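Local coordinates for protein ML032222a iGluR (Mnemiopsis leidyi, PDB 4YKI) that binds glycine in the extracellular ligand-binding domain of a ctenophore ionotropic glutamate receptor, a glycine-activated ion channel subunit, at residues 80-94 with 210-222. Numbering follows the deposited sequence.
Sequences LLDDKTDMIAIDLST and QSFEYAFGLPKDS. With MG (magnesium ion), chain D; GLY (glycine), chain E.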
# COMPACT_ATOMS: atom_id res chain seq x y z
N LEU B 80 -22.38 5.97 -1.84
CA LEU B 80 -21.89 5.11 -2.93
C LEU B 80 -22.83 3.90 -3.14
O LEU B 80 -23.22 3.61 -4.25
CB LEU B 80 -20.46 4.66 -2.60
CG LEU B 80 -19.72 3.91 -3.69
CD1 LEU B 80 -19.44 4.81 -4.87
CD2 LEU B 80 -18.42 3.37 -3.17
N LEU B 81 -23.20 3.23 -2.05
CA LEU B 81 -24.10 2.08 -2.13
C LEU B 81 -25.45 2.45 -2.72
O LEU B 81 -26.05 1.64 -3.41
CB LEU B 81 -24.31 1.47 -0.74
CG LEU B 81 -23.06 0.79 -0.17
CD1 LEU B 81 -23.29 0.41 1.27
CD2 LEU B 81 -22.65 -0.45 -0.97
N ASP B 82 -25.90 3.68 -2.47
CA ASP B 82 -27.19 4.14 -2.95
C ASP B 82 -27.12 4.76 -4.34
O ASP B 82 -28.12 5.30 -4.82
CB ASP B 82 -27.76 5.19 -2.00
CG ASP B 82 -28.25 4.60 -0.68
OD1 ASP B 82 -28.37 3.36 -0.57
OD2 ASP B 82 -28.50 5.40 0.23
N ASP B 83 -25.97 4.68 -5.01
CA ASP B 83 -25.77 5.17 -6.37
C ASP B 83 -25.91 6.69 -6.47
O ASP B 83 -26.17 7.21 -7.54
CB ASP B 83 -26.73 4.48 -7.35
CG ASP B 83 -26.42 4.78 -8.83
OD1 ASP B 83 -25.23 4.74 -9.25
OD2 ASP B 83 -27.40 5.05 -9.58
N LYS B 84 -25.69 7.39 -5.37
CA LYS B 84 -25.55 8.84 -5.43
C LYS B 84 -24.18 9.25 -5.98
O LYS B 84 -24.03 10.33 -6.57
CB LYS B 84 -25.78 9.45 -4.05
CG LYS B 84 -27.23 9.28 -3.60
CD LYS B 84 -27.53 9.91 -2.27
CE LYS B 84 -29.03 9.80 -1.91
NZ LYS B 84 -29.26 10.19 -0.51
N THR B 85 -23.19 8.38 -5.78
CA THR B 85 -21.85 8.60 -6.28
C THR B 85 -21.34 7.34 -6.98
O THR B 85 -21.89 6.24 -6.79
CB THR B 85 -20.90 8.99 -5.15
OG1 THR B 85 -21.00 7.99 -4.15
CG2 THR B 85 -21.26 10.35 -4.58
N ASP B 86 -20.29 7.52 -7.78
CA ASP B 86 -19.63 6.45 -8.54
C ASP B 86 -18.28 6.04 -7.96
O ASP B 86 -17.78 4.95 -8.25
CB ASP B 86 -19.39 6.95 -9.95
CG ASP B 86 -20.65 7.37 -10.62
OD1 ASP B 86 -21.59 6.57 -10.59
OD2 ASP B 86 -20.73 8.50 -11.13
N MET B 87 -17.67 6.93 -7.20
CA MET B 87 -16.37 6.69 -6.59
C MET B 87 -16.24 7.63 -5.42
O MET B 87 -16.76 8.74 -5.49
CB MET B 87 -15.25 6.93 -7.63
CG MET B 87 -13.83 6.67 -7.12
SD MET B 87 -12.57 6.64 -8.43
CE MET B 87 -12.37 8.40 -8.77
N ILE B 88 -15.57 7.18 -4.36
CA ILE B 88 -15.29 8.02 -3.20
C ILE B 88 -13.85 8.49 -3.36
O ILE B 88 -12.91 7.66 -3.31
CB ILE B 88 -15.49 7.26 -1.89
CG1 ILE B 88 -16.95 6.77 -1.76
CG2 ILE B 88 -15.11 8.15 -0.71
CD1 ILE B 88 -17.18 5.82 -0.59
N ALA B 89 -13.68 9.80 -3.60
CA ALA B 89 -12.37 10.41 -3.84
C ALA B 89 -11.95 11.21 -2.61
O ALA B 89 -12.32 12.39 -2.46
CB ALA B 89 -12.42 11.27 -5.07
N ILE B 90 -11.21 10.56 -1.71
CA ILE B 90 -10.78 11.14 -0.44
C ILE B 90 -9.68 10.22 0.08
O ILE B 90 -9.34 9.22 -0.57
CB ILE B 90 -12.00 11.25 0.53
CG1 ILE B 90 -11.78 12.21 1.71
CG2 ILE B 90 -12.43 9.85 1.00
CD1 ILE B 90 -11.21 13.58 1.35
N ASP B 91 -9.10 10.55 1.23
CA ASP B 91 -8.28 9.58 1.96
C ASP B 91 -9.20 8.56 2.61
O ASP B 91 -9.52 8.67 3.79
CB ASP B 91 -7.39 10.28 2.98
CG ASP B 91 -8.16 11.12 4.00
OD1 ASP B 91 -9.05 11.91 3.61
OD2 ASP B 91 -7.81 10.99 5.22
N LEU B 92 -9.61 7.56 1.84
CA LEU B 92 -10.56 6.57 2.34
C LEU B 92 -9.77 5.37 2.87
O LEU B 92 -9.13 4.63 2.11
CB LEU B 92 -11.57 6.10 1.29
CG LEU B 92 -12.74 5.29 1.84
CD1 LEU B 92 -13.65 6.12 2.74
CD2 LEU B 92 -13.52 4.67 0.71
N SER B 93 -9.83 5.16 4.18
CA SER B 93 -9.06 4.09 4.81
C SER B 93 -9.64 2.73 4.47
O SER B 93 -10.85 2.53 4.41
CB SER B 93 -9.07 4.27 6.30
OG SER B 93 -8.57 5.56 6.60
N THR B 94 -8.74 1.76 4.27
CA THR B 94 -9.11 0.38 4.01
C THR B 94 -9.41 -0.36 5.29
O THR B 94 -8.56 -0.42 6.20
CB THR B 94 -8.03 -0.35 3.20
OG1 THR B 94 -6.77 -0.28 3.90
CG2 THR B 94 -7.90 0.26 1.83
N GLN B 210 -1.74 -0.66 14.01
CA GLN B 210 -2.57 -1.04 12.87
C GLN B 210 -1.91 -0.58 11.56
O GLN B 210 -1.24 0.46 11.51
CB GLN B 210 -4.01 -0.49 12.92
CG GLN B 210 -4.90 -1.01 14.03
CD GLN B 210 -5.35 -2.45 13.84
OE1 GLN B 210 -5.51 -2.96 12.71
NE2 GLN B 210 -5.53 -3.14 14.95
N SER B 211 -2.11 -1.37 10.53
CA SER B 211 -1.59 -1.09 9.21
C SER B 211 -2.72 -1.08 8.22
O SER B 211 -3.43 -2.08 8.11
CB SER B 211 -0.62 -2.20 8.85
OG SER B 211 -0.19 -2.11 7.51
N PHE B 212 -2.85 0.00 7.46
CA PHE B 212 -3.88 0.11 6.44
C PHE B 212 -3.43 1.10 5.35
O PHE B 212 -2.31 1.60 5.40
CB PHE B 212 -5.25 0.47 7.07
CG PHE B 212 -5.25 1.78 7.81
CD1 PHE B 212 -4.90 1.83 9.13
CD2 PHE B 212 -5.62 2.95 7.17
CE1 PHE B 212 -4.89 3.02 9.81
CE2 PHE B 212 -5.60 4.15 7.84
CZ PHE B 212 -5.23 4.18 9.18
N GLU B 213 -4.29 1.32 4.38
CA GLU B 213 -4.02 2.17 3.23
C GLU B 213 -5.08 3.24 3.13
O GLU B 213 -6.22 3.06 3.58
CB GLU B 213 -4.15 1.37 1.95
CG GLU B 213 -3.13 0.32 1.75
CD GLU B 213 -1.79 0.85 1.30
OE1 GLU B 213 -1.66 2.08 1.03
OE2 GLU B 213 -0.86 0.02 1.16
N TYR B 214 -4.73 4.34 2.47
CA TYR B 214 -5.69 5.20 1.83
C TYR B 214 -5.84 4.80 0.36
O TYR B 214 -4.86 4.54 -0.34
CB TYR B 214 -5.25 6.68 1.90
CG TYR B 214 -5.24 7.28 3.28
CD1 TYR B 214 -6.20 6.93 4.22
CD2 TYR B 214 -4.28 8.21 3.63
CE1 TYR B 214 -6.19 7.52 5.50
CE2 TYR B 214 -4.29 8.80 4.87
CZ TYR B 214 -5.23 8.46 5.80
OH TYR B 214 -5.17 9.07 7.02
N ALA B 215 -7.09 4.74 -0.09
CA ALA B 215 -7.42 4.41 -1.44
C ALA B 215 -8.70 5.16 -1.78
O ALA B 215 -9.24 5.90 -0.95
CB ALA B 215 -7.61 2.91 -1.59
N PHE B 216 -9.17 5.02 -3.02
CA PHE B 216 -10.50 5.51 -3.38
C PHE B 216 -11.49 4.34 -3.22
O PHE B 216 -11.12 3.15 -3.31
CB PHE B 216 -10.51 6.06 -4.81
CG PHE B 216 -9.76 7.36 -5.02
CD1 PHE B 216 -9.27 8.12 -3.97
CD2 PHE B 216 -9.58 7.82 -6.30
CE1 PHE B 216 -8.60 9.31 -4.21
CE2 PHE B 216 -8.91 9.02 -6.54
CZ PHE B 216 -8.44 9.75 -5.47
N GLY B 217 -12.76 4.67 -2.99
CA GLY B 217 -13.81 3.66 -2.89
C GLY B 217 -14.58 3.52 -4.19
O GLY B 217 -14.86 4.51 -4.85
N LEU B 218 -14.90 2.28 -4.56
CA LEU B 218 -15.62 1.96 -5.78
C LEU B 218 -16.74 0.99 -5.48
O LEU B 218 -16.57 0.10 -4.65
CB LEU B 218 -14.67 1.32 -6.80
CG LEU B 218 -13.66 2.30 -7.41
CD1 LEU B 218 -12.43 1.61 -7.97
CD2 LEU B 218 -14.35 3.14 -8.46
N PRO B 219 -17.88 1.11 -6.17
CA PRO B 219 -18.92 0.11 -5.93
C PRO B 219 -18.52 -1.23 -6.51
O PRO B 219 -17.78 -1.27 -7.49
CB PRO B 219 -20.13 0.69 -6.66
CG PRO B 219 -19.56 1.51 -7.72
CD PRO B 219 -18.23 2.02 -7.27
N LYS B 220 -18.99 -2.32 -5.93
CA LYS B 220 -18.77 -3.63 -6.49
C LYS B 220 -19.34 -3.63 -7.91
O LYS B 220 -20.37 -2.99 -8.20
CB LYS B 220 -19.41 -4.72 -5.62
CG LYS B 220 -18.68 -4.89 -4.29
CD LYS B 220 -19.31 -5.98 -3.45
CE LYS B 220 -18.50 -6.27 -2.21
NZ LYS B 220 -18.88 -7.55 -1.56
N ASP B 221 -18.62 -4.30 -8.80
CA ASP B 221 -19.00 -4.43 -10.19
C ASP B 221 -18.88 -3.13 -10.98
O ASP B 221 -19.40 -3.06 -12.09
CB ASP B 221 -20.42 -5.01 -10.35
CG ASP B 221 -20.60 -6.32 -9.64
OD1 ASP B 221 -19.67 -7.15 -9.69
OD2 ASP B 221 -21.67 -6.53 -9.04
N SER B 222 -18.17 -2.13 -10.46
CA SER B 222 -17.92 -0.91 -11.24
C SER B 222 -17.18 -1.22 -12.55
O SER B 222 -16.16 -1.90 -12.54
CB SER B 222 -17.05 0.07 -10.46
OG SER B 222 -16.69 1.16 -11.28
MG MG D . 1.16 0.35 0.85
N GLY E . -9.79 8.68 6.66
CA GLY E . -10.99 8.45 7.49
C GLY E . -11.84 7.29 7.03
O GLY E . -12.82 6.98 7.75
OXT GLY E . -11.57 6.71 5.96
O HOH W 1 -18.25 3.27 -10.42
O HOH W 2 0.74 2.24 0.03
O HOH W 3 1.40 -1.63 1.53
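D91 CB sits over the centre of the Y214 ring, 3.6 Å from its centroid and 6° off the normal, a CH-pi contact, while S93 OG meets the ring edge in its plane, 3.3 Å from CE1. The D91 carboxylate stands almost upright on the ring, the two planes 81° apart. Farther along, A89 CA lies over one face of the F216 ring, offset toward the rim; I90 O is at that ring's edge, and M87 SD makes an oblique Met-aromatic contact. These pairs belong to the periplasmic-binding-protein-like fold of the ligand-binding domain: strands 87-89 and 91-93, separated by a corner at I90, both pair antiparallel with strand 210-218. The register shifts by two between I88-G217 and L92-A215, a beta bulge. L92 CD2 packs 3.8 Å from G217 CA. In the inverse gamma turn centred on D91, D91 O accepts a hydrogen bond from the glycine N at 2.9 Å; S93 N gives a nearly straight one to glycine OXT. E188 bonds both S93 OG and Y214 OH. With an alanine at Y214, D91 CB would probably lose its aromatic platform and E188 OE1 the phenol hydroxyl. E213 OE2 binds magnesium, with D110 and with E213 and D110 of the second subunit, whose R236 also hydrogen-bonds it. T94 OG1, between the backbone N and carbonyl carbon (chi1 56°), accepts a hydrogen bond from E213 N at 3.0 Å.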